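PDB 1AW9: glutathione s-transferase III from Zea mays, which probably conjugates reduced glutathione to a wide range of hydrophobic electrophiles, and is a leading enzyme in the detoxification of herbicides in maize. Local coordinates for residues L3-M8 / P55-G60; V14-T19 / D165-S170; Q116-P121 / S176-A181; N153-G158 / K191-A196. All blocks are in the same frame, centred on the assembly; numbering follows the deposited sequence.

Interaction 1: L3-M8 / P55-G60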
loop_
_atom_site.group_PDB
_atom_site.type_symbol
_atom_site.label_atom_id
_atom_site.label_comp_id
_atom_site.label_asym_id
_atom_site.label_seq_id
_atom_site.Cartn_x
_atom_site.Cartn_y
_atom_site.Cartn_z
ATOM N N LEU A 3 3.004 -35.453 -22.580
ATOM C CA LEU A 3 2.719 -34.756 -21.338
ATOM C C LEU A 3 1.633 -33.704 -21.611
ATOM O O LEU A 3 1.546 -33.172 -22.732
ATOM C CB LEU A 3 4.011 -34.083 -20.870
ATOM C CG LEU A 3 4.958 -34.951 -20.035
ATOM C CD1 LEU A 3 5.039 -36.322 -20.580
ATOM C CD2 LEU A 3 6.334 -34.343 -19.940
ATOM N N LYS A 4 0.743 -33.480 -20.642
ATOM C CA LYS A 4 -0.297 -32.447 -20.785
ATOM C C LYS A 4 0.047 -31.263 -19.870
ATOM O O LYS A 4 0.207 -31.424 -18.659
ATOM C CB LYS A 4 -1.693 -32.980 -20.465
ATOM C CG LYS A 4 -2.230 -33.979 -21.476
ATOM C CD LYS A 4 -3.743 -34.224 -21.303
ATOM C CE LYS A 4 -4.570 -33.048 -21.866
ATOM N NZ LYS A 4 -6.068 -33.153 -21.703
ATOM N N LEU A 5 0.241 -30.099 -20.482
ATOM C CA LEU A 5 0.586 -28.870 -19.772
ATOM C C LEU A 5 -0.645 -28.010 -19.788
ATOM O O LEU A 5 -1.043 -27.526 -20.841
ATOM C CB LEU A 5 1.742 -28.123 -20.467
ATOM C CG LEU A 5 2.241 -26.805 -19.844
ATOM C CD1 LEU A 5 2.580 -27.014 -18.377
ATOM C CD2 LEU A 5 3.471 -26.312 -20.581
ATOM N N TYR A 6 -1.264 -27.865 -18.623
ATOM C CA TYR A 6 -2.469 -27.064 -18.471
ATOM C C TYR A 6 -2.173 -25.578 -18.265
ATOM O O TYR A 6 -1.476 -25.198 -17.334
ATOM C CB TYR A 6 -3.280 -27.604 -17.300
ATOM C CG TYR A 6 -3.984 -28.903 -17.617
ATOM C CD1 TYR A 6 -5.191 -28.901 -18.335
ATOM C CD2 TYR A 6 -3.429 -30.139 -17.249
ATOM C CE1 TYR A 6 -5.827 -30.082 -18.684
ATOM C CE2 TYR A 6 -4.059 -31.345 -17.598
ATOM C CZ TYR A 6 -5.255 -31.303 -18.319
ATOM O OH TYR A 6 -5.882 -32.477 -18.700
ATOM N N GLY A 7 -2.695 -24.737 -19.144
ATOM C CA GLY A 7 -2.490 -23.318 -18.989
ATOM C C GLY A 7 -2.582 -22.573 -20.286
ATOM O O GLY A 7 -2.701 -23.151 -21.354
ATOM N N MET A 8 -2.544 -21.260 -20.173
ATOM C CA MET A 8 -2.604 -20.370 -21.320
ATOM C C MET A 8 -1.222 -20.314 -21.942
ATOM O O MET A 8 -0.237 -20.090 -21.234
ATOM C CB MET A 8 -2.909 -18.961 -20.838
ATOM C CG MET A 8 -4.289 -18.427 -21.113
ATOM S SD MET A 8 -4.201 -16.675 -20.659
ATOM C CE MET A 8 -4.044 -15.770 -22.373
ATOM N N PRO A 55 0.693 -23.190 -14.033
ATOM C CA PRO A 55 0.325 -24.396 -14.769
ATOM C C PRO A 55 0.263 -25.643 -13.909
ATOM O O PRO A 55 0.594 -25.630 -12.720
ATOM C CB PRO A 55 1.477 -24.518 -15.761
ATOM C CG PRO A 55 2.650 -24.160 -14.907
ATOM C CD PRO A 55 2.148 -22.940 -14.153
ATOM N N ALA A 56 -0.205 -26.716 -14.527
ATOM C CA ALA A 56 -0.237 -28.038 -13.903
ATOM C C ALA A 56 0.247 -28.978 -15.012
ATOM O O ALA A 56 0.115 -28.694 -16.206
ATOM C CB ALA A 56 -1.626 -28.407 -13.461
ATOM N N LEU A 57 0.893 -30.052 -14.637
ATOM C CA LEU A 57 1.340 -30.957 -15.668
ATOM C C LEU A 57 0.924 -32.336 -15.257
ATOM O O LEU A 57 1.032 -32.681 -14.070
ATOM C CB LEU A 57 2.862 -30.902 -15.834
ATOM C CG LEU A 57 3.489 -31.886 -16.824
ATOM C CD1 LEU A 57 3.949 -31.166 -18.071
ATOM C CD2 LEU A 57 4.648 -32.567 -16.168
ATOM N N VAL A 58 0.366 -33.088 -16.200
ATOM C CA VAL A 58 -0.013 -34.475 -15.900
ATOM C C VAL A 58 0.986 -35.424 -16.574
ATOM O O VAL A 58 1.115 -35.427 -17.803
ATOM C CB VAL A 58 -1.431 -34.837 -16.379
ATOM C CG1 VAL A 58 -1.679 -36.319 -16.119
ATOM C CG2 VAL A 58 -2.467 -33.983 -15.665
ATOM N N ASP A 59 1.750 -36.151 -15.772
ATOM C CA ASP A 59 2.725 -37.083 -16.305
ATOM C C ASP A 59 2.246 -38.521 -16.069
ATOM O O ASP A 59 2.652 -39.220 -15.110
ATOM C CB ASP A 59 4.096 -36.858 -15.688
ATOM C CG ASP A 59 5.170 -37.698 -16.354
ATOM O OD1 ASP A 59 5.045 -37.954 -17.568
ATOM O OD2 ASP A 59 6.124 -38.119 -15.660
ATOM N N GLY A 60 1.390 -38.959 -16.986
ATOM C CA GLY A 60 0.821 -40.275 -16.876
ATOM C C GLY A 60 -0.122 -40.273 -15.694
ATOM O O GLY A 60 -1.222 -39.747 -15.773
#

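Interaction 2: V14-T19 / D165-S170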
loop_
_atom_site.group_PDB
_atom_site.type_symbol
_atom_site.label_atom_id
_atom_site.label_comp_id
_atom_site.label_asym_id
_atom_site.label_seq_id
_atom_site.Cartn_x
_atom_site.Cartn_y
_atom_site.Cartn_z
ATOM N N VAL A 14 3.786 -20.598 -17.819
ATOM C CA VAL A 14 3.550 -21.803 -18.626
ATOM C C VAL A 14 4.759 -21.922 -19.545
ATOM O O VAL A 14 5.343 -22.988 -19.675
ATOM C CB VAL A 14 2.269 -21.708 -19.468
ATOM C CG1 VAL A 14 2.204 -22.829 -20.529
ATOM C CG2 VAL A 14 1.089 -21.798 -18.551
ATOM N N VAL A 15 5.206 -20.800 -20.109
ATOM C CA VAL A 15 6.380 -20.819 -20.973
ATOM C C VAL A 15 7.649 -21.298 -20.245
ATOM O O VAL A 15 8.519 -21.885 -20.873
ATOM C CB VAL A 15 6.599 -19.459 -21.654
ATOM C CG1 VAL A 15 7.875 -19.477 -22.529
ATOM C CG2 VAL A 15 5.379 -19.107 -22.477
ATOM N N ARG A 16 7.765 -21.070 -18.936
ATOM C CA ARG A 16 8.933 -21.535 -18.196
ATOM C C ARG A 16 8.997 -23.061 -18.210
ATOM O O ARG A 16 10.086 -23.653 -18.080
ATOM C CB ARG A 16 8.900 -21.084 -16.723
ATOM C CG ARG A 16 10.145 -21.538 -15.881
ATOM C CD ARG A 16 10.114 -21.295 -14.320
ATOM N NE ARG A 16 10.162 -19.870 -13.986
ATOM C CZ ARG A 16 9.087 -19.145 -13.680
ATOM N NH1 ARG A 16 7.890 -19.724 -13.617
ATOM N NH2 ARG A 16 9.167 -17.818 -13.669
ATOM N N VAL A 17 7.825 -23.700 -18.225
ATOM C CA VAL A 17 7.765 -25.170 -18.213
ATOM C C VAL A 17 8.017 -25.699 -19.615
ATOM O O VAL A 17 8.792 -26.620 -19.784
ATOM C CB VAL A 17 6.429 -25.711 -17.668
ATOM C CG1 VAL A 17 6.449 -27.231 -17.662
ATOM C CG2 VAL A 17 6.214 -25.203 -16.257
ATOM N N ALA A 18 7.374 -25.086 -20.603
ATOM C CA ALA A 18 7.543 -25.457 -21.997
ATOM C C ALA A 18 9.052 -25.384 -22.322
ATOM O O ALA A 18 9.604 -26.260 -22.996
ATOM C CB ALA A 18 6.742 -24.489 -22.881
ATOM N N THR A 19 9.722 -24.358 -21.792
ATOM C CA THR A 19 11.152 -24.158 -21.984
ATOM C C THR A 19 11.886 -25.446 -21.634
ATOM O O THR A 19 12.622 -25.994 -22.445
ATOM C CB THR A 19 11.683 -22.999 -21.089
ATOM O OG1 THR A 19 11.137 -21.762 -21.546
ATOM C CG2 THR A 19 13.171 -22.881 -21.153
ATOM N N ASP A 165 19.659 -21.645 -15.488
ATOM C CA ASP A 165 19.525 -20.639 -16.565
ATOM C C ASP A 165 18.185 -20.719 -17.278
ATOM O O ASP A 165 17.585 -19.689 -17.592
ATOM C CB ASP A 165 20.652 -20.752 -17.614
ATOM C CG ASP A 165 22.025 -20.910 -16.985
ATOM O OD1 ASP A 165 22.385 -22.049 -16.699
ATOM O OD2 ASP A 165 22.744 -19.928 -16.718
ATOM N N ALA A 166 17.720 -21.945 -17.511
ATOM C CA ALA A 166 16.496 -22.187 -18.243
ATOM C C ALA A 166 15.263 -21.595 -17.543
ATOM O O ALA A 166 14.331 -21.116 -18.210
ATOM C CB ALA A 166 16.328 -23.714 -18.486
ATOM N N ASN A 167 15.285 -21.618 -16.205
ATOM C CA ASN A 167 14.183 -21.095 -15.393
ATOM C C ASN A 167 14.013 -19.585 -15.548
ATOM O O ASN A 167 12.946 -19.040 -15.262
ATOM C CB ASN A 167 14.367 -21.483 -13.919
ATOM C CG ASN A 167 13.787 -22.868 -13.597
ATOM O OD1 ASN A 167 13.115 -23.485 -14.429
ATOM N ND2 ASN A 167 13.988 -23.324 -12.383
ATOM N N HIS A 168 15.043 -18.926 -16.079
ATOM C CA HIS A 168 15.017 -17.492 -16.290
ATOM C C HIS A 168 14.510 -17.119 -17.635
ATOM O O HIS A 168 14.004 -16.031 -17.799
ATOM C CB HIS A 168 16.413 -16.916 -16.230
ATOM C CG HIS A 168 16.963 -16.801 -14.848
ATOM N ND1 HIS A 168 17.574 -17.842 -14.204
ATOM C CD2 HIS A 168 17.039 -15.740 -14.020
ATOM C CE1 HIS A 168 18.016 -17.431 -13.037
ATOM N NE2 HIS A 168 17.706 -16.147 -12.894
ATOM N N ALA A 169 14.652 -17.997 -18.616
ATOM C CA ALA A 169 14.308 -17.648 -19.984
ATOM C C ALA A 169 12.994 -16.971 -20.361
ATOM O O ALA A 169 13.019 -16.000 -21.137
ATOM C CB ALA A 169 14.582 -18.811 -20.892
ATOM N N SER A 170 11.851 -17.464 -19.860
ATOM C CA SER A 170 10.563 -16.874 -20.220
ATOM C C SER A 170 10.428 -15.464 -19.716
ATOM O O SER A 170 9.952 -14.604 -20.444
ATOM C CB SER A 170 9.377 -17.724 -19.788
ATOM O OG SER A 170 9.271 -17.820 -18.403
HETATM O O HOH W 1 12.109 -20.284 -18.972
#

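Interaction 3: Q116-P121 / S176-A181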
loop_
_atom_site.group_PDB
_atom_site.type_symbol
_atom_site.label_atom_id
_atom_site.label_comp_id
_atom_site.label_asym_id
_atom_site.label_seq_id
_atom_site.Cartn_x
_atom_site.Cartn_y
_atom_site.Cartn_z
ATOM N N GLN A 116 2.587 -5.097 -15.021
ATOM C CA GLN A 116 2.194 -3.707 -15.176
ATOM C C GLN A 116 2.420 -3.147 -16.592
ATOM O O GLN A 116 1.617 -2.361 -17.092
ATOM C CB GLN A 116 2.966 -2.838 -14.183
ATOM C CG GLN A 116 2.675 -3.102 -12.758
ATOM C CD GLN A 116 1.308 -2.669 -12.394
ATOM O OE1 GLN A 116 0.766 -1.737 -12.982
ATOM N NE2 GLN A 116 0.717 -3.332 -11.433
ATOM N N LEU A 117 3.524 -3.531 -17.224
ATOM C CA LEU A 117 3.869 -2.982 -18.527
ATOM C C LEU A 117 3.325 -3.718 -19.746
ATOM O O LEU A 117 3.251 -3.125 -20.819
ATOM C CB LEU A 117 5.403 -2.833 -18.645
ATOM C CG LEU A 117 6.121 -2.021 -17.564
ATOM C CD1 LEU A 117 7.626 -2.264 -17.594
ATOM C CD2 LEU A 117 5.803 -0.560 -17.758
ATOM N N LEU A 118 2.957 -4.995 -19.590
ATOM C CA LEU A 118 2.425 -5.800 -20.699
ATOM C C LEU A 118 0.977 -6.236 -20.575
ATOM O O LEU A 118 0.201 -6.063 -21.512
ATOM C CB LEU A 118 3.256 -7.048 -20.903
ATOM C CG LEU A 118 4.575 -6.834 -21.614
ATOM C CD1 LEU A 118 5.263 -8.171 -21.743
ATOM C CD2 LEU A 118 4.322 -6.232 -22.980
ATOM N N VAL A 119 0.635 -6.828 -19.432
ATOM C CA VAL A 119 -0.710 -7.334 -19.171
ATOM C C VAL A 119 -1.790 -6.262 -18.968
ATOM O O VAL A 119 -2.819 -6.270 -19.643
ATOM C CB VAL A 119 -0.691 -8.252 -17.943
ATOM C CG1 VAL A 119 -2.101 -8.839 -17.665
ATOM C CG2 VAL A 119 0.373 -9.355 -18.134
ATOM N N ARG A 120 -1.566 -5.357 -18.019
ATOM C CA ARG A 120 -2.522 -4.301 -17.728
ATOM C C ARG A 120 -2.973 -3.480 -18.906
ATOM O O ARG A 120 -4.153 -3.213 -19.034
ATOM C CB ARG A 120 -2.025 -3.383 -16.621
ATOM C CG ARG A 120 -1.976 -4.097 -15.317
ATOM C CD ARG A 120 -1.915 -3.146 -14.188
ATOM N NE ARG A 120 -3.143 -2.376 -14.113
ATOM C CZ ARG A 120 -3.249 -1.216 -13.474
ATOM N NH1 ARG A 120 -2.191 -0.696 -12.844
ATOM N NH2 ARG A 120 -4.408 -0.561 -13.486
ATOM N N PRO A 121 -2.033 -2.986 -19.725
ATOM C CA PRO A 121 -2.466 -2.196 -20.868
ATOM C C PRO A 121 -3.326 -3.069 -21.798
ATOM O O PRO A 121 -4.276 -2.584 -22.380
ATOM C CB PRO A 121 -1.141 -1.793 -21.513
ATOM C CG PRO A 121 -0.201 -1.772 -20.377
ATOM C CD PRO A 121 -0.562 -3.011 -19.642
ATOM N N SER A 176 12.257 -8.284 -22.169
ATOM C CA SER A 176 12.803 -7.672 -23.381
ATOM C C SER A 176 11.773 -6.941 -24.239
ATOM O O SER A 176 12.135 -6.061 -25.003
ATOM C CB SER A 176 13.570 -8.679 -24.228
ATOM O OG SER A 176 12.692 -9.598 -24.834
ATOM N N LYS A 177 10.497 -7.266 -24.075
ATOM C CA LYS A 177 9.427 -6.602 -24.814
ATOM C C LYS A 177 8.855 -5.403 -24.073
ATOM O O LYS A 177 7.873 -4.816 -24.510
ATOM C CB LYS A 177 8.321 -7.588 -25.120
ATOM C CG LYS A 177 8.871 -8.617 -26.005
ATOM C CD LYS A 177 7.922 -9.704 -26.318
ATOM C CE LYS A 177 8.602 -10.623 -27.330
ATOM N NZ LYS A 177 9.416 -9.837 -28.340
ATOM N N THR A 178 9.465 -5.036 -22.951
ATOM C CA THR A 178 8.975 -3.890 -22.193
ATOM C C THR A 178 9.973 -2.763 -22.288
ATOM O O THR A 178 11.127 -2.942 -22.713
ATOM C CB THR A 178 8.847 -4.170 -20.641
ATOM O OG1 THR A 178 10.144 -4.251 -20.050
ATOM C CG2 THR A 178 8.121 -5.429 -20.357
ATOM N N PRO A 179 9.559 -1.589 -21.823
ATOM C CA PRO A 179 10.420 -0.411 -21.817
ATOM C C PRO A 179 11.539 -0.626 -20.794
ATOM O O PRO A 179 12.352 0.259 -20.599
ATOM C CB PRO A 179 9.491 0.690 -21.316
ATOM C CG PRO A 179 8.130 0.245 -21.794
ATOM C CD PRO A 179 8.149 -1.239 -21.575
ATOM N N LYS A 180 11.513 -1.721 -20.040
ATOM C CA LYS A 180 12.556 -1.948 -19.073
ATOM C C LYS A 180 13.523 -2.960 -19.585
ATOM O O LYS A 180 14.316 -3.496 -18.827
ATOM C CB LYS A 180 11.999 -2.402 -17.737
ATOM C CG LYS A 180 11.204 -1.360 -17.018
ATOM C CD LYS A 180 12.034 -0.122 -16.758
ATOM C CE LYS A 180 11.217 0.980 -16.145
ATOM N NZ LYS A 180 12.045 2.173 -15.756
ATOM N N ALA A 181 13.488 -3.242 -20.876
ATOM C CA ALA A 181 14.427 -4.202 -21.439
ATOM C C ALA A 181 15.857 -3.711 -21.163
ATOM O O ALA A 181 16.772 -4.516 -21.029
ATOM C CB ALA A 181 14.183 -4.358 -22.930
#

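Interaction 4: N153-G158 / K191-A196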
loop_
_atom_site.group_PDB
_atom_site.type_symbol
_atom_site.label_atom_id
_atom_site.label_comp_id
_atom_site.label_asym_id
_atom_site.label_seq_id
_atom_site.Cartn_x
_atom_site.Cartn_y
_atom_site.Cartn_z
ATOM N N ASN A 153 31.552 -16.409 -14.665
ATOM C CA ASN A 153 31.032 -17.741 -14.992
ATOM C C ASN A 153 30.321 -17.648 -16.301
ATOM O O ASN A 153 29.615 -16.687 -16.542
ATOM C CB ASN A 153 30.003 -18.181 -13.966
ATOM C CG ASN A 153 30.602 -18.479 -12.630
ATOM O OD1 ASN A 153 30.954 -19.625 -12.354
ATOM N ND2 ASN A 153 30.680 -17.467 -11.760
ATOM N N LYS A 154 30.441 -18.649 -17.144
ATOM C CA LYS A 154 29.775 -18.563 -18.414
ATOM C C LYS A 154 28.268 -18.557 -18.206
ATOM O O LYS A 154 27.529 -17.789 -18.842
ATOM C CB LYS A 154 30.188 -19.731 -19.281
ATOM C CG LYS A 154 30.185 -19.397 -20.745
ATOM C CD LYS A 154 30.439 -20.643 -21.583
ATOM C CE LYS A 154 31.789 -21.323 -21.244
ATOM N NZ LYS A 154 31.829 -22.015 -19.905
ATOM N N TYR A 155 27.811 -19.480 -17.371
ATOM C CA TYR A 155 26.407 -19.598 -17.030
ATOM C C TYR A 155 26.342 -19.528 -15.535
ATOM O O TYR A 155 27.376 -19.545 -14.867
ATOM C CB TYR A 155 25.826 -20.910 -17.522
ATOM C CG TYR A 155 25.698 -20.948 -19.015
ATOM C CD1 TYR A 155 24.566 -20.451 -19.658
ATOM C CD2 TYR A 155 26.726 -21.456 -19.786
ATOM C CE1 TYR A 155 24.467 -20.457 -21.045
ATOM C CE2 TYR A 155 26.648 -21.467 -21.162
ATOM C CZ TYR A 155 25.527 -20.972 -21.789
ATOM O OH TYR A 155 25.504 -20.994 -23.167
ATOM N N LEU A 156 25.122 -19.464 -15.005
ATOM C CA LEU A 156 24.881 -19.361 -13.556
ATOM C C LEU A 156 25.644 -20.377 -12.714
ATOM O O LEU A 156 26.352 -19.991 -11.786
ATOM C CB LEU A 156 23.353 -19.371 -13.214
ATOM C CG LEU A 156 22.575 -18.153 -13.756
ATOM C CD1 LEU A 156 21.150 -18.169 -13.328
ATOM C CD2 LEU A 156 23.255 -16.829 -13.354
ATOM N N ALA A 157 25.528 -21.658 -13.053
ATOM C CA ALA A 157 26.188 -22.713 -12.288
ATOM C C ALA A 157 27.616 -23.075 -12.746
ATOM O O ALA A 157 28.247 -23.967 -12.166
ATOM C CB ALA A 157 25.300 -23.948 -12.274
ATOM N N GLY A 158 28.098 -22.421 -13.801
ATOM C CA GLY A 158 29.424 -22.720 -14.294
ATOM C C GLY A 158 29.569 -22.636 -15.798
ATOM O O GLY A 158 28.998 -21.767 -16.440
ATOM N N LYS A 191 23.571 -9.341 -20.602
ATOM C CA LYS A 191 23.174 -9.271 -22.012
ATOM C C LYS A 191 23.736 -10.431 -22.865
ATOM O O LYS A 191 22.987 -11.103 -23.590
ATOM C CB LYS A 191 23.600 -7.925 -22.587
ATOM C CG LYS A 191 23.113 -7.671 -23.976
ATOM C CD LYS A 191 23.536 -6.286 -24.359
ATOM C CE LYS A 191 23.422 -6.045 -25.846
ATOM N NZ LYS A 191 24.502 -6.780 -26.587
ATOM N N ALA A 192 25.044 -10.674 -22.778
ATOM C CA ALA A 192 25.671 -11.780 -23.509
ATOM C C ALA A 192 25.004 -13.103 -23.094
ATOM O O ALA A 192 24.569 -13.896 -23.932
ATOM C CB ALA A 192 27.135 -11.821 -23.174
ATOM N N TRP A 193 24.907 -13.313 -21.784
ATOM C CA TRP A 193 24.296 -14.507 -21.212
ATOM C C TRP A 193 22.895 -14.720 -21.750
ATOM O O TRP A 193 22.530 -15.828 -22.117
ATOM C CB TRP A 193 24.280 -14.385 -19.697
ATOM C CG TRP A 193 23.430 -15.385 -18.973
ATOM C CD1 TRP A 193 23.679 -16.716 -18.822
ATOM C CD2 TRP A 193 22.266 -15.102 -18.176
ATOM N NE1 TRP A 193 22.761 -17.280 -17.965
ATOM C CE2 TRP A 193 21.885 -16.308 -17.546
ATOM C CE3 TRP A 193 21.518 -13.939 -17.917
ATOM C CZ2 TRP A 193 20.784 -16.386 -16.666
ATOM C CZ3 TRP A 193 20.416 -14.020 -17.036
ATOM C CH2 TRP A 193 20.067 -15.237 -16.428
ATOM N N TRP A 194 22.110 -13.653 -21.815
ATOM C CA TRP A 194 20.735 -13.698 -22.334
ATOM C C TRP A 194 20.744 -13.994 -23.824
ATOM O O TRP A 194 19.929 -14.757 -24.316
ATOM C CB TRP A 194 20.036 -12.347 -22.093
ATOM C CG TRP A 194 18.808 -12.129 -22.897
ATOM C CD1 TRP A 194 18.521 -11.042 -23.666
ATOM C CD2 TRP A 194 17.685 -13.025 -23.026
ATOM N NE1 TRP A 194 17.289 -11.200 -24.275
ATOM C CE2 TRP A 194 16.755 -12.402 -23.897
ATOM C CE3 TRP A 194 17.383 -14.292 -22.497
ATOM C CZ2 TRP A 194 15.532 -13.011 -24.259
ATOM C CZ3 TRP A 194 16.157 -14.905 -22.864
ATOM C CH2 TRP A 194 15.253 -14.254 -23.736
ATOM N N GLU A 195 21.649 -13.368 -24.558
ATOM C CA GLU A 195 21.697 -13.615 -25.972
ATOM C C GLU A 195 22.109 -15.022 -26.269
ATOM O O GLU A 195 21.643 -15.608 -27.250
ATOM C CB GLU A 195 22.574 -12.609 -26.638
ATOM C CG GLU A 195 21.797 -11.354 -26.741
ATOM C CD GLU A 195 22.611 -10.205 -27.226
ATOM O OE1 GLU A 195 23.860 -10.240 -27.087
ATOM O OE2 GLU A 195 21.982 -9.245 -27.730
ATOM N N ALA A 196 22.931 -15.595 -25.400
ATOM C CA ALA A 196 23.312 -16.983 -25.579
ATOM C C ALA A 196 22.075 -17.873 -25.391
ATOM O O ALA A 196 21.886 -18.840 -26.133
ATOM C CB ALA A 196 24.370 -17.371 -24.590
#

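Interaction 1: L3-M8 / P55-G60
Tyr6 of strand 3-6 lies against strand 56-59 along much of its length, on the sheet face that also carries Lys4, Ala56 and Val58. Its CB is 4.3 Å from Ala56 CB. With CG anti to the carbonyl carbon (chi1 -74°), CD2 passes the carbonyl of Ala56 at the ring edge, and CE2 goes on to meet Val58 CG2 at 3.6 Å. The OH at the tip accepts from Lys4 NZ (3.1 Å). A leucine in its place would probably leave Val58 CG2 without its ring edge and Lys4 NZ without this acceptor. Beneath, the antiparallel strands are held by Val58 N to Lys4 O (3.0 Å) and Tyr6 N to Ala56 O (2.9 Å), with a weak bond beyond each. On the other face Leu5 CD1 packs on Pro55 CB (3.8 Å) and Leu3 CB on Leu57 CD1, under helices 12-23 and 67-77. Asp59, beside Leu3, turns its carboxylate to Tyr73 and Lys77. Pro55 follows a cis peptide bond, as expected of the thioredoxin-like glutathione domain. Backbone bonds thus set the register while apolar side chains pack on both faces, and the pair ends at Pro55, next to Ile54, a probable glutathione-binding residue.

Interaction 2: V14-T19 / D165-S170
Arg16 of helix 12-23 provides the direct hydrogen bond to segment 165-170: its NE donates to Asn167 O over 3.2 Å, in the carbonyl plane and on a lone pair, though bent (143° at the hydrogen). The chain runs out extended and folds at chi3 (-68°), which brings NE back to that oxygen; NH1 is held by Asn13. Arg16 CD also lies 3.7 Å from Asn167 OD1, an atom that accepts from Asn71. A methionine here would probably leave Asn167 O without this donor and Asn13 without its guanidinium mate.

Water makes the second link. It accepts from Ser170 N (3.0 Å), donates to Thr19 OG1 (3.1 Å) and lies doubtfully close to Ala166 O. Thr19 OG1 in turn donates to Val15 O at 2.7 Å.

Packing fills in the rest. Val15 CG1 touches Ser170 CB at 3.6 Å, while Ser170 OG bonds to Pro12 O; Thr19 CG2 rests near Ala169 CB (4.3 Å). The glutathione and helical domains are therefore joined here by buried polar groups whose partners are close at hand, with short aliphatic contacts between them.

Interaction 3: Q116-P121 / S176-A181
The type I turn Thr178-Ala181, which links helix 169-176 to helix 182-185 in the all-helical domain, is packed against the last turns of the long helix 92-122 through Leu117 and Leu118. Leu117 does most of the touching. Its CD1 sits over the turn, 3.8 Å from Thr178 CB and 3.7 Å from Lys180 CG, and at 4.1 Å it also meets Pro179 CD. The leucine side chain crosses both Thr178 and Lys180 at about a right angle, and a single methyl group meets three residues of the turn. Leu118 takes the neighbouring position: its CG faces Thr178 CG2 at 4.0 Å, leaving the threonine methyl between the two leucines.

Thr178 is fixed by its hydroxyl. With chi1 at 72°, OG1 stands between the backbone N and the carbonyl carbon, where it accepts from Lys180 N (2.9 Å) in an ST turn; it also bonds to Leu175 O at the end of the preceding helix. This leaves CB and CG2 to face the leucines. Ala181 N to Thr178 O, 3.0 Å, closes the turn itself.

The helix is irregular here, with a wider pi-type turn at 116-119 and a kink at Pro121, whose nitrogen has no hydrogen to give. Arg120 NH1 ties back to Gln116 OE1 (3.1 Å), in the guanidinium plane. Thr36 and Ala39 of the second subunit pack on Leu118 and Lys177, placing the contact at the subunit interface. It is an apolar helix-to-turn contact of the C-terminal domain of a glutathione transferase, with an ST turn holding the loop in shape.

Interaction 4: N153-G158 / K191-A196
Trp193 of helix 188-199 lays its indole against the turn 155-158, touching Tyr155 with one end and Leu156 with the other. At the pyrrole end CD1 is 3.9 Å from Tyr155 CD1, which approaches at the indole edge; the Tyr155 ring and the five-membered ring of Trp193 lie oblique to each other, centroids 6.0 Å apart and planes at 66°, so no stack forms. At the benzo end CZ2 receives the tip of Leu156, whose CD1 is 3.8 Å away. The indole gets there because its CG is anti to the backbone nitrogen (chi1 168°). One turn further along the helix, Ala196 CB comes within 4.1 Å of Tyr155 OH.

No hydrogen bond crosses between the two segments. Their polar link is Asp165, whose OD2 bonds both Trp193 NE1 and Leu156 N and so fixes where the indole and the turn lie relative to each other. His168 meets the Trp193 rings edge-to-face, and Leu150 packs on both Leu156 and Trp193.

The turn is type I, closed by Gly158 N to Tyr155 O at 3.2 Å and in the reverse direction by Tyr155 N to Gly158 O at 2.7 Å. Gly158 has backbone angles at which a CB would run into the preceding carbonyl oxygen. The run Tyr-Leu-Ala-Gly-Asp ending at Asp159, set before a short helix that carries a buried aspartate, is a familiar feature of the glutathione transferase C-terminal domain.

Overall arrangement
Interaction 1 pairs two strands of the thioredoxin-like N-terminal domain; interactions 3 and 4 lie within the helical C-terminal domain, their centres about 23 Å apart. Interaction 2, near the middle of the chain, joins the two domains. It touches interaction 1 through Val14, which packs on Leu5 and Pro55, and interaction 4 through Asp165 and His168. A continuous path of contacts thus runs from the sheet through helix 12-23 to helix 188-199, with interactions 1 and 4 on opposite sides of the chain's centre, their centres about 29 Å apart. Along the chain, interaction 1 closes before 3 and 4 open, whereas interaction 2 crosses all three. Interaction 3 touches none of the others, though its nearest atoms come within about 4 Å of interaction 4, and it packs on the second subunit.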